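Local atomic coordinates of exopolysaccharide biosynthesis protein (Pantoea stewartii subsp. stewartii DC283, PDB entry 6TGF), a protein that modifies the glycan of bacterial biofilms, probably as a hydrolase, and is built around a parallel beta-helix like that of bacteriophage tailspikes. Residues T309-G314 / I333-T338; G314-V319 / N343-L348. One frame throughout, in Å; residues are numbered along the deposited sequence.

Contact 1: residues T309-G314 / I333-T338; sequences TIVSDG and IFNGNT
I310 is held through both ends of its backbone: its N donates to I333 O at 2.6 Å, and its O accepts from N335 N at 3.1 Å. I310 therefore bonds to the residues before and after its neighbour F334, as in a parallel sheet, and T309 CA and F334 CA bring CA-H...O contacts to the same two oxygens.

Side chains alternate between two faces. On one, the T309 hydroxyl lies against I333, with OG1 3.6 Å from I333 CB, and I333 goes on to touch R364 and N366 of the next strand. On the other, I310 CG2 meets F334 CD1 at 3.8 Å. F334 has CG anti to the backbone N (chi1 174°), which brings that edge of the ring beside I310, with I310 O near the ring plane; G336 N lies over the centre of one face, 4.2 Å above it. This side is buried: F320 packs on I310, and V319 on F334, from the strand 318-324.

Past V311 the strands give way to turns and water 1 fills in. It accepts from S312 N at 2.7 Å and lies 2.7 Å from N335 O, to which it probably donates, while N337 ND2 reaches it only weakly. N337 N makes a weak bond back to N335 OD1, whose stronger partner is N367 ND2. S312 OG bonds to V280 O, with Q345 OE1 a weak competitor for the same proton. Direct backbone bonding between neighbouring coils of the beta-helix thus passes into a water-mediated link where the coils turn, with hydrocarbon lining the buried face and polar groups gathering at the turn.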
loop_
_atom_site.group_PDB
_atom_site.type_symbol
_atom_site.label_atom_id
_atom_site.label_comp_id
_atom_site.label_asym_id
_atom_site.label_seq_id
_atom_site.Cartn_x
_atom_site.Cartn_y
_atom_site.Cartn_z
ATOM N N THR B 309 20.309 -16.214 -3.581
ATOM C CA THR B 309 19.639 -17.327 -4.304
ATOM C C THR B 309 19.811 -18.623 -3.505
ATOM O O THR B 309 20.964 -18.966 -3.180
ATOM C CB THR B 309 20.180 -17.476 -5.732
ATOM O OG1 THR B 309 19.920 -16.258 -6.430
ATOM C CG2 THR B 309 19.556 -18.632 -6.484
ATOM N N ILE B 310 18.703 -19.302 -3.193
ATOM C CA ILE B 310 18.697 -20.685 -2.632
ATOM C C ILE B 310 18.565 -21.660 -3.804
ATOM O O ILE B 310 17.803 -21.362 -4.745
ATOM C CB ILE B 310 17.583 -20.878 -1.581
ATOM C CG1 ILE B 310 17.949 -20.205 -0.255
ATOM C CG2 ILE B 310 17.264 -22.356 -1.385
ATOM C CD1 ILE B 310 16.787 -20.044 0.700
ATOM N N VAL B 311 19.299 -22.770 -3.740
ATOM C CA VAL B 311 19.284 -23.863 -4.753
ATOM C C VAL B 311 19.475 -25.181 -3.992
ATOM O O VAL B 311 20.231 -25.179 -3.005
ATOM C CB VAL B 311 20.349 -23.611 -5.839
ATOM C CG1 VAL B 311 21.745 -24.034 -5.417
ATOM C CG2 VAL B 311 19.983 -24.261 -7.156
ATOM N N SER B 312 18.771 -26.243 -4.392
ATOM C CA SER B 312 18.678 -27.517 -3.630
ATOM C C SER B 312 18.788 -28.721 -4.575
ATOM O O SER B 312 19.142 -28.519 -5.755
ATOM C CB SER B 312 17.408 -27.549 -2.821
ATOM O OG SER B 312 17.377 -28.681 -1.961
ATOM N N ASP B 313 18.513 -29.923 -4.058
ATOM C CA ASP B 313 18.734 -31.225 -4.744
ATOM C C ASP B 313 17.400 -31.840 -5.189
ATOM O O ASP B 313 17.443 -32.794 -5.989
ATOM C CB ASP B 313 19.518 -32.189 -3.846
ATOM C CG ASP B 313 18.908 -32.415 -2.471
ATOM O OD1 ASP B 313 17.832 -31.847 -2.200
ATOM O OD2 ASP B 313 19.516 -33.163 -1.681
ATOM N N GLY B 314 16.268 -31.331 -4.687
ATOM C CA GLY B 314 14.913 -31.771 -5.079
ATOM C C GLY B 314 14.446 -33.001 -4.314
ATOM O O GLY B 314 13.358 -33.510 -4.646
ATOM N N ILE B 333 15.663 -15.538 -3.800
ATOM C CA ILE B 333 15.391 -16.274 -5.070
ATOM C C ILE B 333 15.534 -17.767 -4.757
ATOM O O ILE B 333 16.575 -18.143 -4.192
ATOM C CB ILE B 333 16.342 -15.826 -6.200
ATOM C CG1 ILE B 333 16.381 -14.301 -6.342
ATOM C CG2 ILE B 333 15.973 -16.512 -7.508
ATOM C CD1 ILE B 333 17.347 -13.784 -7.386
ATOM N N PHE B 334 14.516 -18.575 -5.067
ATOM C CA PHE B 334 14.579 -20.060 -5.002
ATOM C C PHE B 334 14.475 -20.627 -6.421
ATOM O O PHE B 334 13.380 -20.560 -7.019
ATOM C CB PHE B 334 13.493 -20.644 -4.093
ATOM C CG PHE B 334 13.424 -22.152 -4.111
ATOM C CD1 PHE B 334 14.576 -22.918 -3.998
ATOM C CD2 PHE B 334 12.211 -22.811 -4.245
ATOM C CE1 PHE B 334 14.515 -24.304 -4.020
ATOM C CE2 PHE B 334 12.152 -24.198 -4.263
ATOM C CZ PHE B 334 13.304 -24.941 -4.151
ATOM N N ASN B 335 15.590 -21.156 -6.934
ATOM C CA ASN B 335 15.676 -21.859 -8.241
ATOM C C ASN B 335 15.514 -23.363 -7.991
ATOM O O ASN B 335 16.504 -24.002 -7.580
ATOM C CB ASN B 335 16.978 -21.523 -8.972
ATOM C CG ASN B 335 17.117 -22.231 -10.305
ATOM O OD1 ASN B 335 16.125 -22.625 -10.918
ATOM N ND2 ASN B 335 18.348 -22.394 -10.762
ATOM N N GLY B 336 14.310 -23.894 -8.229
ATOM C CA GLY B 336 13.946 -25.307 -7.995
ATOM C C GLY B 336 14.635 -26.261 -8.962
ATOM O O GLY B 336 14.722 -27.458 -8.631
ATOM N N ASN B 337 15.085 -25.758 -10.118
ATOM C CA ASN B 337 15.845 -26.514 -11.155
ATOM C C ASN B 337 15.005 -27.687 -11.687
ATOM O O ASN B 337 15.604 -28.712 -12.070
ATOM C CB ASN B 337 17.197 -27.008 -10.623
ATOM C CG ASN B 337 18.242 -25.916 -10.525
ATOM O OD1 ASN B 337 18.404 -25.117 -11.444
ATOM N ND2 ASN B 337 18.971 -25.889 -9.422
ATOM N N THR B 338 13.677 -27.542 -11.738
ATOM C CA THR B 338 12.737 -28.593 -12.216
ATOM C C THR B 338 12.826 -28.710 -13.743
ATOM O O THR B 338 12.433 -29.769 -14.276
ATOM C CB THR B 338 11.300 -28.315 -11.755
ATOM O OG1 THR B 338 10.565 -29.535 -11.855
ATOM C CG2 THR B 338 10.606 -27.241 -12.563
HETATM O O HOH W 1 17.208 -26.402 -6.607
#

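Contact 2: residues G314-V319 / N343-L348; sequences GQSPFV and NRQGLL
F318 and G346 form a parallel bridge in which P317 O accepts from G346 N at 2.8 Å and G346 O from V319 N at 3.0 Å, so that G346 bonds to the residues before and after F318. The F318 ring meets the backbone of 346-348 obliquely, its CD1 3.6 Å from L348 C. G346 has no side chain, and the ring occupies the side where one would project.

Next to the bridge, the Q345 side chain reaches across to the other segment. CG is anti to the backbone N (chi1 -176°) and the chain runs out extended, which carries the amide over to G314 and S316. There OE1 accepts a weak bond from G314 N and NE2 gives a weak one to S316 OG. V319 CG2 packs against the amide carbon, 3.7 Å from Q345 CD.

Both segments lead round corners of the parallel beta-helix, at V319 and L347, so two successive coils turn here one above the other. L347 touches F334, a residue of the neighbouring face.

At the outer end, N343 closes an Asx turn: its OD1 accepts from Q345 N at 3.1 Å on an in-plane lone pair, while ND2 bonds to K341 O. N343 CB comes to 3.8 Å from G314 CA. Water 2 joins the segments here, donating to G314 O at 2.7 Å and accepting from R344 N.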
loop_
_atom_site.group_PDB
_atom_site.type_symbol
_atom_site.label_atom_id
_atom_site.label_comp_id
_atom_site.label_asym_id
_atom_site.label_seq_id
_atom_site.Cartn_x
_atom_site.Cartn_y
_atom_site.Cartn_z
ATOM N N GLY B 314 16.268 -31.331 -4.687
ATOM C CA GLY B 314 14.913 -31.771 -5.079
ATOM C C GLY B 314 14.446 -33.001 -4.314
ATOM O O GLY B 314 13.358 -33.510 -4.646
ATOM N N GLN B 315 15.213 -33.451 -3.315
ATOM C CA GLN B 315 15.005 -34.753 -2.621
ATOM C C GLN B 315 13.946 -34.612 -1.520
ATOM O O GLN B 315 13.271 -35.619 -1.238
ATOM C CB GLN B 315 16.330 -35.277 -2.064
ATOM C CG GLN B 315 17.378 -35.544 -3.138
ATOM C CD GLN B 315 16.832 -36.331 -4.307
ATOM O OE1 GLN B 315 16.428 -37.483 -4.172
ATOM N NE2 GLN B 315 16.813 -35.705 -5.473
ATOM N N SER B 316 13.808 -33.423 -0.923
ATOM C CA SER B 316 12.786 -33.103 0.109
ATOM C C SER B 316 11.584 -32.430 -0.552
ATOM O O SER B 316 11.747 -31.706 -1.531
ATOM C CB SER B 316 13.369 -32.244 1.203
ATOM O OG SER B 316 13.853 -31.013 0.685
ATOM N N PRO B 317 10.343 -32.651 -0.056
ATOM C CA PRO B 317 9.169 -31.962 -0.596
ATOM C C PRO B 317 9.201 -30.438 -0.391
ATOM O O PRO B 317 8.571 -29.743 -1.167
ATOM C CB PRO B 317 7.980 -32.591 0.151
ATOM C CG PRO B 317 8.583 -33.202 1.399
ATOM C CD PRO B 317 9.996 -33.593 1.018
ATOM N N PHE B 318 9.917 -29.958 0.633
ATOM C CA PHE B 318 10.142 -28.513 0.911
ATOM C C PHE B 318 11.566 -28.308 1.442
ATOM O O PHE B 318 12.039 -29.150 2.228
ATOM C CB PHE B 318 9.107 -27.983 1.906
ATOM C CG PHE B 318 7.678 -28.067 1.433
ATOM C CD1 PHE B 318 7.108 -27.034 0.708
ATOM C CD2 PHE B 318 6.903 -29.182 1.707
ATOM C CE1 PHE B 318 5.795 -27.115 0.271
ATOM C CE2 PHE B 318 5.590 -29.260 1.266
ATOM C CZ PHE B 318 5.038 -28.226 0.550
ATOM N N VAL B 319 12.220 -27.216 1.029
ATOM C CA VAL B 319 13.594 -26.839 1.483
ATOM C C VAL B 319 13.536 -26.531 2.987
ATOM O O VAL B 319 14.515 -26.850 3.687
ATOM C CB VAL B 319 14.172 -25.657 0.676
ATOM C CG1 VAL B 319 15.542 -25.228 1.184
ATOM C CG2 VAL B 319 14.245 -25.963 -0.813
ATOM N N ASN B 343 11.437 -32.396 -10.258
ATOM C CA ASN B 343 11.242 -32.700 -8.814
ATOM C C ASN B 343 9.928 -32.070 -8.335
ATOM O O ASN B 343 9.236 -31.449 -9.165
ATOM C CB ASN B 343 12.439 -32.220 -7.989
ATOM C CG ASN B 343 12.656 -30.724 -8.078
ATOM O OD1 ASN B 343 12.006 -29.957 -7.374
ATOM N ND2 ASN B 343 13.571 -30.301 -8.932
ATOM N N ARG B 344 9.602 -32.235 -7.049
ATOM C CA ARG B 344 8.404 -31.643 -6.390
ATOM C C ARG B 344 8.820 -30.943 -5.089
ATOM O O ARG B 344 8.071 -31.049 -4.095
ATOM C CB ARG B 344 7.364 -32.725 -6.091
ATOM C CG ARG B 344 6.886 -33.501 -7.307
ATOM C CD ARG B 344 5.733 -34.405 -6.919
ATOM N NE ARG B 344 5.094 -35.032 -8.066
ATOM C CZ ARG B 344 5.415 -36.221 -8.574
ATOM N NH1 ARG B 344 6.387 -36.947 -8.045
ATOM N NH2 ARG B 344 4.752 -36.681 -9.620
ATOM N N GLN B 345 9.957 -30.241 -5.102
ATOM C CA GLN B 345 10.503 -29.518 -3.923
ATOM C C GLN B 345 9.993 -28.074 -3.936
ATOM O O GLN B 345 10.261 -27.364 -4.925
ATOM C CB GLN B 345 12.032 -29.555 -3.927
ATOM C CG GLN B 345 12.658 -28.918 -2.693
ATOM C CD GLN B 345 14.126 -29.240 -2.573
ATOM O OE1 GLN B 345 14.884 -29.120 -3.532
ATOM N NE2 GLN B 345 14.544 -29.645 -1.385
ATOM N N GLY B 346 9.277 -27.672 -2.880
ATOM C CA GLY B 346 8.878 -26.275 -2.618
ATOM C C GLY B 346 9.941 -25.550 -1.812
ATOM O O GLY B 346 10.977 -26.178 -1.518
ATOM N N LEU B 347 9.703 -24.283 -1.455
ATOM C CA LEU B 347 10.646 -23.465 -0.642
ATOM C C LEU B 347 10.351 -23.668 0.848
ATOM O O LEU B 347 11.287 -24.032 1.587
ATOM C CB LEU B 347 10.539 -21.987 -1.035
ATOM C CG LEU B 347 11.356 -21.016 -0.178
ATOM C CD1 LEU B 347 12.818 -21.432 -0.110
ATOM C CD2 LEU B 347 11.235 -19.593 -0.700
ATOM N N LEU B 348 9.108 -23.426 1.277
ATOM C CA LEU B 348 8.701 -23.518 2.705
ATOM C C LEU B 348 7.284 -24.089 2.826
ATOM O O LEU B 348 6.413 -23.704 2.021
ATOM C CB LEU B 348 8.787 -22.133 3.353
ATOM C CG LEU B 348 8.453 -22.091 4.846
ATOM C CD1 LEU B 348 9.435 -21.216 5.610
ATOM C CD2 LEU B 348 7.021 -21.629 5.084
HETATM O O HOH W 2 10.653 -33.509 -4.256
#

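In the fold
From the N terminus the chain runs along strand 308-311, turns through G314, which both contacts share, and enters strand 318-324 on another face. Contact 1 closes when the chain returns along 332-335 beside 308-311, after 18 intervening residues; contact 2 closes only after 343-348 has come round beside 314-319. The two closures therefore cross rather than nest, as expected of successive coils of a beta-helix. Their centres lie about 9 Å apart, and F334 packs against G346 while G336 O probably receives a hydrogen bond from N343 ND2. Together they tie two adjoining coils across the turn that joins two faces of the beta-helix.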